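Local coordinates for abhydrolase domain-containing protein (Exiguobacterium antarcticum, PDB 5H3H), which probably hydrolyses carboxylic esters as an esterase of the alpha/beta hydrolase fold, and may also act as a perhydrolase, at residues B[39-42]-B[43-47]; B[104-108]-B[109-113]; B[151-154]-B[155-159]; B[224-227]-B[228-231]. All blocks are in the same frame, centred on the assembly; numbering follows the deposited sequence.

Interaction 1. Residues B[39-42]-B[43-47]; sequences YQKN and RLLEE
The aliphatic part of this contact is carried by K41 and L45, one turn apart on helix 38-46 and lying side by side. CG of K41 meets CD2 of L45 at 3.6 Å, and the same methyl rests 3.5 Å from O of K41. Neither torsion of L45 is staggered (chi1 -96°, chi2 11°), and together they place CD2 back over the preceding turn. On another side of the helix L44 reaches backward too, its CG lying 3.6 Å from O of Q40.

Backbone hydrogen bonds hold the turn with regular i to i+4 geometry: N of L44 to O of Q40 (3.0 Å), N of L45 to O of K41 and N of E46 to O of N42, all nearly straight.

Charged groups gather at the helix end. The R43 chain, bent at chi2 (78°), brings NH1 to OE2 of E46 at 2.5 Å, a short salt bridge, while its NE pairs with E260 of helix 255-267. Q40 packs on F258, T259 and L262 of that same helix.

L44 packs on V24 and M26 of strand 23-27, and K41 and L45 on I18 and Y51, so aliphatic groups meet the sheet in this beta-alpha-beta unit, while the guanidinium, shared by two carboxylates, probably ties the helix electrostatically to helix 255-267 as well as to its own final turn.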
# COMPACT_ATOMS: atom_id res chain seq x y z
N TYR B 39 -4.01 -16.47 27.12
CA TYR B 39 -5.29 -17.20 27.18
C TYR B 39 -5.89 -17.49 25.78
O TYR B 39 -6.50 -18.53 25.57
CB TYR B 39 -6.30 -16.50 28.14
CG TYR B 39 -5.76 -16.49 29.53
CD1 TYR B 39 -5.72 -17.65 30.28
CD2 TYR B 39 -5.07 -15.36 30.03
CE1 TYR B 39 -5.09 -17.70 31.52
CE2 TYR B 39 -4.45 -15.40 31.26
CZ TYR B 39 -4.46 -16.58 32.00
OH TYR B 39 -3.84 -16.66 33.24
N GLN B 40 -5.69 -16.56 24.85
CA GLN B 40 -6.06 -16.72 23.46
C GLN B 40 -5.11 -17.63 22.74
O GLN B 40 -5.51 -18.51 22.02
CB GLN B 40 -6.13 -15.37 22.74
CG GLN B 40 -7.34 -14.55 23.17
CD GLN B 40 -7.20 -14.03 24.58
OE1 GLN B 40 -6.23 -13.37 24.89
NE2 GLN B 40 -8.17 -14.27 25.43
N LYS B 41 -3.82 -17.42 22.96
CA LYS B 41 -2.79 -18.22 22.29
C LYS B 41 -3.00 -19.70 22.58
O LYS B 41 -2.79 -20.53 21.67
CB LYS B 41 -1.38 -17.77 22.75
CG LYS B 41 -0.24 -18.71 22.43
CD LYS B 41 1.01 -18.35 23.23
CE LYS B 41 0.86 -18.71 24.70
NZ LYS B 41 2.05 -18.35 25.52
N ASN B 42 -3.34 -20.04 23.82
CA ASN B 42 -3.50 -21.46 24.23
C ASN B 42 -4.53 -22.12 23.34
O ASN B 42 -4.31 -23.21 22.82
CB ASN B 42 -3.95 -21.65 25.66
CG ASN B 42 -2.93 -21.19 26.67
OD1 ASN B 42 -1.72 -21.14 26.41
ND2 ASN B 42 -3.43 -20.87 27.87
N ARG B 43 -5.65 -21.42 23.14
CA ARG B 43 -6.70 -21.93 22.25
C ARG B 43 -6.30 -21.95 20.78
O ARG B 43 -6.59 -22.95 20.11
CB ARG B 43 -8.04 -21.21 22.43
CG ARG B 43 -9.26 -21.92 21.79
CD ARG B 43 -9.79 -23.11 22.60
NE ARG B 43 -9.91 -22.75 24.02
CZ ARG B 43 -10.10 -23.61 25.03
NH1 ARG B 43 -10.26 -24.93 24.80
NH2 ARG B 43 -10.17 -23.14 26.30
N LEU B 44 -5.64 -20.92 20.23
CA LEU B 44 -5.22 -20.98 18.80
C LEU B 44 -4.32 -22.16 18.53
O LEU B 44 -4.48 -22.94 17.52
CB LEU B 44 -4.52 -19.69 18.36
CG LEU B 44 -5.51 -18.52 18.46
CD1 LEU B 44 -4.79 -17.19 18.58
CD2 LEU B 44 -6.41 -18.51 17.24
N LEU B 45 -3.41 -22.38 19.45
CA LEU B 45 -2.49 -23.56 19.35
C LEU B 45 -3.24 -24.92 19.42
O LEU B 45 -3.06 -25.76 18.56
CB LEU B 45 -1.44 -23.49 20.43
CG LEU B 45 -0.06 -22.88 20.14
CD1 LEU B 45 0.23 -22.13 18.87
CD2 LEU B 45 0.39 -22.06 21.33
N GLU B 46 -4.13 -25.13 20.38
CA GLU B 46 -4.86 -26.40 20.30
C GLU B 46 -5.73 -26.55 19.04
O GLU B 46 -5.89 -27.64 18.56
CB GLU B 46 -5.61 -26.74 21.57
CG GLU B 46 -6.94 -26.13 21.80
CD GLU B 46 -7.58 -26.69 23.05
OE1 GLU B 46 -7.44 -27.90 23.26
OE2 GLU B 46 -8.22 -25.95 23.82
N GLU B 47 -6.22 -25.46 18.46
CA GLU B 47 -7.05 -25.56 17.24
C GLU B 47 -6.17 -25.67 15.99
O GLU B 47 -6.69 -25.69 14.87
CB GLU B 47 -7.99 -24.37 17.12
CG GLU B 47 -8.89 -24.13 18.35
CD GLU B 47 -10.11 -25.00 18.38
OE1 GLU B 47 -10.28 -25.82 19.31
OE2 GLU B 47 -10.90 -24.84 17.45

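Interaction 2. Residues B[104-108]-B[109-113]; sequences KYLLN and HGESN
Y105 and H109 stand one turn apart at the end of helix 97-109, and the tight part of the contact is where they meet. The tyrosine ring meets the base of the histidine obliquely, CE1 of Y105 lying 3.8 Å from CB of H109. The two ring planes are within 15° of parallel but slid so far apart, centroids 5.7 Å from each other, that they barely overlap and make no true stack. With CG of Y105 opposite its own N (chi1 161°), the ring runs forward beneath the final turn. N of H109 is bonded to O of Y105 at 2.9 Å, and that same oxygen lies in the plane of the imidazole, at its edge, while O of N108 sits over one face. Nearby, CG of L106 meets CG of E111 at 4.0 Å, the side chains crossing at about a right angle.

This is a helix terminus within a beta-alpha-beta crossover, strand 90-95 to helix 97-109 to strand 114-120. G110 leaves the helix with positive phi (77°), a conformation favourable to glycine, and its N makes a weak bond to O of L106. The carboxylate of E111 turns away to N of T209, and L106 packs on V114 and L117.

One water, gripped by OH of Y105, O of G110 and N of N113, firmly links helix and loop. The looser, solvent side lies at N108, where a second water bridges ND2 of N108 and NE2 of H109, the latter at 2.9 Å, close to where N108 packs on D9 of the second subunit.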
# COMPACT_ATOMS: atom_id res chain seq x y z
N LYS B 104 -2.16 1.17 10.21
CA LYS B 104 -1.08 1.90 9.58
C LYS B 104 -0.26 0.96 8.69
O LYS B 104 0.20 1.37 7.62
CB LYS B 104 -0.15 2.50 10.65
CG LYS B 104 0.86 3.53 10.16
CD LYS B 104 0.20 4.65 9.38
CE LYS B 104 0.87 6.00 9.63
NZ LYS B 104 -0.14 7.07 9.31
N TYR B 105 -0.05 -0.26 9.19
CA TYR B 105 0.64 -1.28 8.46
C TYR B 105 -0.10 -1.59 7.18
O TYR B 105 0.54 -1.75 6.08
CB TYR B 105 0.72 -2.56 9.26
CG TYR B 105 1.01 -3.74 8.34
CD1 TYR B 105 2.28 -3.93 7.77
CD2 TYR B 105 -0.01 -4.62 7.98
CE1 TYR B 105 2.54 -5.01 6.91
CE2 TYR B 105 0.22 -5.66 7.13
CZ TYR B 105 1.50 -5.85 6.55
OH TYR B 105 1.72 -6.89 5.67
N LEU B 106 -1.42 -1.74 7.29
CA LEU B 106 -2.23 -1.97 6.04
C LEU B 106 -2.15 -0.80 5.05
O LEU B 106 -2.04 -1.04 3.83
CB LEU B 106 -3.67 -2.30 6.35
CG LEU B 106 -4.21 -3.72 6.51
CD1 LEU B 106 -3.27 -4.91 6.38
CD2 LEU B 106 -5.10 -3.83 7.74
N LEU B 107 -2.23 0.43 5.55
CA LEU B 107 -2.13 1.59 4.69
C LEU B 107 -0.74 1.73 4.07
O LEU B 107 -0.62 2.07 2.95
CB LEU B 107 -2.46 2.90 5.43
CG LEU B 107 -3.89 3.47 5.59
CD1 LEU B 107 -5.00 2.69 4.91
CD2 LEU B 107 -4.16 3.73 7.06
N ASN B 108 0.30 1.53 4.85
CA ASN B 108 1.67 1.77 4.35
C ASN B 108 2.29 0.65 3.54
O ASN B 108 3.16 0.91 2.70
CB ASN B 108 2.61 2.21 5.48
CG ASN B 108 2.27 3.58 5.99
OD1 ASN B 108 1.36 4.23 5.49
ND2 ASN B 108 3.02 4.04 6.97
N HIS B 109 1.85 -0.57 3.79
CA HIS B 109 2.36 -1.71 3.08
C HIS B 109 1.37 -2.55 2.29
O HIS B 109 1.77 -3.53 1.73
CB HIS B 109 3.11 -2.54 4.07
CG HIS B 109 4.13 -1.76 4.80
ND1 HIS B 109 5.44 -1.67 4.38
CD2 HIS B 109 4.02 -0.94 5.88
CE1 HIS B 109 6.11 -0.87 5.20
NE2 HIS B 109 5.27 -0.42 6.12
N GLY B 110 0.09 -2.16 2.23
CA GLY B 110 -0.93 -2.92 1.49
C GLY B 110 -1.43 -4.19 2.19
O GLY B 110 -0.89 -4.62 3.24
N GLU B 111 -2.37 -4.84 1.55
CA GLU B 111 -3.12 -5.97 2.11
C GLU B 111 -2.80 -7.33 1.50
O GLU B 111 -3.42 -8.33 1.86
CB GLU B 111 -4.61 -5.64 2.00
CG GLU B 111 -4.89 -4.23 2.57
CD GLU B 111 -6.20 -3.57 2.11
OE1 GLU B 111 -6.79 -2.79 2.92
OE2 GLU B 111 -6.62 -3.79 0.95
N SER B 112 -1.81 -7.42 0.61
CA SER B 112 -1.55 -8.72 -0.10
C SER B 112 -1.19 -9.92 0.78
O SER B 112 -1.42 -11.04 0.36
CB SER B 112 -0.49 -8.59 -1.19
OG SER B 112 -0.60 -9.73 -2.07
N ASN B 113 -0.65 -9.70 2.00
CA ASN B 113 -0.34 -10.84 2.91
C ASN B 113 -1.39 -11.11 3.96
O ASN B 113 -1.26 -12.06 4.72
CB ASN B 113 0.99 -10.56 3.66
CG ASN B 113 2.18 -10.51 2.71
OD1 ASN B 113 2.61 -11.54 2.22
ND2 ASN B 113 2.67 -9.33 2.43
O HOH W 1 0.11 -7.24 3.53
O HOH W 2 5.33 2.13 7.56

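Interaction 3. Residues B[151-154]-B[155-159]; sequences QDRP and SMLKG
The guanidinium of R153 is met obliquely by a methyl of L157, one turn on, NH2 of R153 lying 4.2 Å from CD1 of L157, a loose contact. NH2 also donates to O of V182, so a polar bond and an aliphatic neighbour together help set how the group is turned. The other flat group at work is the carboxylate of D152. Its OD2 accepts from OG of S155 at 2.5 Å, a very short separation whose exact value should not be pressed. The hydroxyl stays beside the N of S155 (chi1 -64°), on the side where the aspartate reaches across the first turn.

D152 occupies the N-cap position, yet its side chain caps no backbone N-H; it is its O that receives N of M156, at 3.2 Å. From there the helix settles into regular bonds, N of L157 to O of R153 at 2.9 Å, almost straight at 170°, and N of K158 to O of P154. The proline fits the first turn, where its missing N-H costs no helical bond. L157 presses CG to 3.4 Å from O of R153, a snug fit over the bonded carbonyl.

The helix 153-164 so begun belongs to the helical cap inserted between strands 114-120 and 211-217. M156 packs on L145, D148 and T149 of helix 139-149 and reaches W30 of the ligand pocket, while L157, whose side chain is about 9 Å from the bound ethaneperoxoic acid, lies against H178, S181 and V182 of helix 171-182.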
# COMPACT_ATOMS: atom_id res chain seq x y z
N GLN B 151 8.32 9.99 36.63
CA GLN B 151 8.47 10.14 38.08
C GLN B 151 8.28 8.88 38.89
O GLN B 151 8.95 8.72 39.89
CB GLN B 151 7.41 11.10 38.53
CG GLN B 151 7.67 12.48 37.96
CD GLN B 151 6.66 13.44 38.49
OE1 GLN B 151 5.47 13.38 38.15
NE2 GLN B 151 7.11 14.30 39.40
N ASP B 152 7.36 7.99 38.45
CA ASP B 152 6.99 6.79 39.22
C ASP B 152 6.22 5.92 38.22
O ASP B 152 5.00 5.94 38.22
CB ASP B 152 6.06 7.21 40.40
CG ASP B 152 6.39 6.55 41.73
OD1 ASP B 152 7.43 6.94 42.32
OD2 ASP B 152 5.57 5.73 42.24
N ARG B 153 6.93 5.16 37.39
CA ARG B 153 6.26 4.33 36.36
C ARG B 153 5.42 3.19 36.98
O ARG B 153 4.27 2.99 36.60
CB ARG B 153 7.26 3.89 35.27
CG ARG B 153 6.65 3.12 34.10
CD ARG B 153 7.68 2.93 32.98
NE ARG B 153 8.78 2.14 33.49
CZ ARG B 153 8.86 0.81 33.42
NH1 ARG B 153 9.91 0.21 33.94
NH2 ARG B 153 7.89 0.08 32.82
N PRO B 154 5.94 2.46 37.96
CA PRO B 154 5.02 1.41 38.47
C PRO B 154 3.72 1.94 39.07
O PRO B 154 2.67 1.28 38.96
CB PRO B 154 5.87 0.69 39.52
CG PRO B 154 7.25 1.02 39.18
CD PRO B 154 7.30 2.31 38.44
N SER B 155 3.78 3.13 39.72
CA SER B 155 2.50 3.74 40.29
C SER B 155 1.51 4.18 39.20
O SER B 155 0.29 3.94 39.31
CB SER B 155 2.81 4.89 41.23
OG SER B 155 3.51 4.39 42.36
N MET B 156 2.07 4.76 38.14
CA MET B 156 1.36 5.11 36.88
C MET B 156 0.63 3.90 36.39
O MET B 156 -0.59 3.95 36.09
CB MET B 156 2.34 5.63 35.82
CG MET B 156 1.66 6.13 34.57
SD MET B 156 1.15 4.84 33.43
CE MET B 156 2.75 4.35 32.75
N LEU B 157 1.37 2.80 36.27
CA LEU B 157 0.80 1.51 35.81
C LEU B 157 -0.31 0.96 36.69
O LEU B 157 -1.26 0.43 36.18
CB LEU B 157 1.94 0.46 35.64
CG LEU B 157 2.92 0.74 34.50
CD1 LEU B 157 4.06 -0.25 34.55
CD2 LEU B 157 2.27 0.65 33.11
N LYS B 158 -0.14 0.95 37.99
CA LYS B 158 -1.20 0.48 38.91
C LYS B 158 -2.49 1.31 38.66
O LYS B 158 -3.60 0.76 38.54
CB LYS B 158 -0.72 0.59 40.35
CG LYS B 158 -1.71 0.07 41.39
CD LYS B 158 -1.09 0.32 42.79
CE LYS B 158 -2.14 0.40 43.89
NZ LYS B 158 -2.83 -0.90 44.01
N GLY B 159 -2.32 2.60 38.48
CA GLY B 159 -3.41 3.49 38.15
C GLY B 159 -4.06 3.16 36.85
O GLY B 159 -5.26 3.16 36.75

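Interaction 4. Residues B[224-227]-B[228-231]; sequences PFEF and AEVM
This is a mixed aromatic and aliphatic contact in the first turns of helix 225-234, the helix between strands 211-217 and 239-243. F225 meets both A228 and E229. With its CG opposite the backbone N (chi1 -174°), the ring runs alongside the following turn, where CB of A228 lies 4.2 Å above one face, offset toward the rim. At the edge, near the ring plane, OE2 of E229 approaches CE2 to 3.5 Å, the carboxylate plane turned 73° from the ring. Such an approach sets the negative oxygen against the ring's weakly positive hydrogens, which is probably favourable.

E226 and E229 run side by side, but their carboxylates stay apart, OE2 of E226 being 5.7 Å from OE1 of E229; like charges would repel mildly at that range. The first-turn bonds are poorly aligned: O of F225 takes two weak bonds, from N of A228 and N of E229, after which N of V230 to O of E226 and N of M231 to O of F227 (2.9 Å) are better directed. M231, bent at chi3 (-75°), folds its CE back to 3.6 Å from O of F227. CD of P224 lies over a face of the F227 ring.

A228 and M231 pack on I214, so the helix covers the sheet as in a classical beta-alpha-beta crossover of the alpha/beta hydrolase fold, with P224 near the probable S96-H248-D220 catalytic triad.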
# COMPACT_ATOMS: atom_id res chain seq x y z
N PRO B 224 -12.76 4.62 24.53
CA PRO B 224 -14.18 4.57 24.69
C PRO B 224 -14.91 3.86 23.54
O PRO B 224 -14.50 3.90 22.31
CB PRO B 224 -14.60 6.06 24.79
CG PRO B 224 -13.39 6.87 24.66
CD PRO B 224 -12.19 5.98 24.49
N PHE B 225 -15.99 3.23 23.91
CA PHE B 225 -16.77 2.49 22.93
C PHE B 225 -17.12 3.28 21.66
O PHE B 225 -17.21 2.66 20.56
CB PHE B 225 -18.02 1.96 23.57
CG PHE B 225 -18.80 1.09 22.65
CD1 PHE B 225 -18.41 -0.23 22.43
CD2 PHE B 225 -19.93 1.58 21.97
CE1 PHE B 225 -19.13 -1.04 21.55
CE2 PHE B 225 -20.67 0.75 21.11
CZ PHE B 225 -20.24 -0.54 20.87
N GLU B 226 -17.30 4.62 21.80
CA GLU B 226 -17.51 5.49 20.65
C GLU B 226 -16.44 5.31 19.53
O GLU B 226 -16.77 5.42 18.32
CB GLU B 226 -17.64 6.96 21.05
CG GLU B 226 -18.93 7.27 21.80
CD GLU B 226 -18.80 7.26 23.32
OE1 GLU B 226 -17.91 6.57 23.88
OE2 GLU B 226 -19.61 7.97 23.95
N PHE B 227 -15.19 5.04 19.91
CA PHE B 227 -14.15 4.72 18.87
C PHE B 227 -14.62 3.56 17.97
O PHE B 227 -14.43 3.58 16.74
CB PHE B 227 -12.85 4.25 19.50
CG PHE B 227 -12.00 5.31 20.18
CD1 PHE B 227 -12.44 6.61 20.42
CD2 PHE B 227 -10.74 4.94 20.67
CE1 PHE B 227 -11.63 7.52 21.09
CE2 PHE B 227 -9.91 5.86 21.34
CZ PHE B 227 -10.37 7.16 21.56
N ALA B 228 -15.25 2.55 18.58
CA ALA B 228 -15.73 1.38 17.83
C ALA B 228 -16.82 1.74 16.84
O ALA B 228 -16.82 1.29 15.73
CB ALA B 228 -16.24 0.28 18.77
N GLU B 229 -17.77 2.57 17.27
CA GLU B 229 -18.79 3.09 16.35
C GLU B 229 -18.17 3.80 15.16
O GLU B 229 -18.59 3.63 14.03
CB GLU B 229 -19.77 3.98 17.13
CG GLU B 229 -20.71 3.14 18.00
CD GLU B 229 -21.58 3.91 19.00
OE1 GLU B 229 -21.32 5.10 19.28
OE2 GLU B 229 -22.52 3.29 19.54
N VAL B 230 -17.14 4.57 15.39
CA VAL B 230 -16.50 5.32 14.32
C VAL B 230 -15.81 4.36 13.34
O VAL B 230 -15.96 4.48 12.11
CB VAL B 230 -15.57 6.39 14.87
CG1 VAL B 230 -14.68 6.98 13.77
CG2 VAL B 230 -16.42 7.50 15.48
N MET B 231 -15.13 3.37 13.89
CA MET B 231 -14.44 2.41 13.05
C MET B 231 -15.39 1.61 12.19
O MET B 231 -15.09 1.39 11.03
CB MET B 231 -13.61 1.46 13.88
CG MET B 231 -12.33 2.08 14.37
SD MET B 231 -11.30 0.91 15.33
CE MET B 231 -12.16 0.80 16.90

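How the interactions relate
All four contacts are local, each within a helix or at its end, and none touches another; the closest pair, interactions 2 and 4, has nearest atoms about 10 Å apart. Interactions 1, 2 and 4 belong to helices flanking the central sheet, whereas interaction 3 starts a cap helix that packs on other helices. Interaction 4 has the largest share of buried residues and relies on aromatic and aliphatic surface. Interaction 3 is the most exposed, with a carboxylate and a hydroxyl at its outer side. Interaction 1 packs L44 against the sheet and ties R43 to E46 and to helix 255-267. Interaction 2, at a helix exit, uses bridging water, and it is the only one of the four to touch the second subunit.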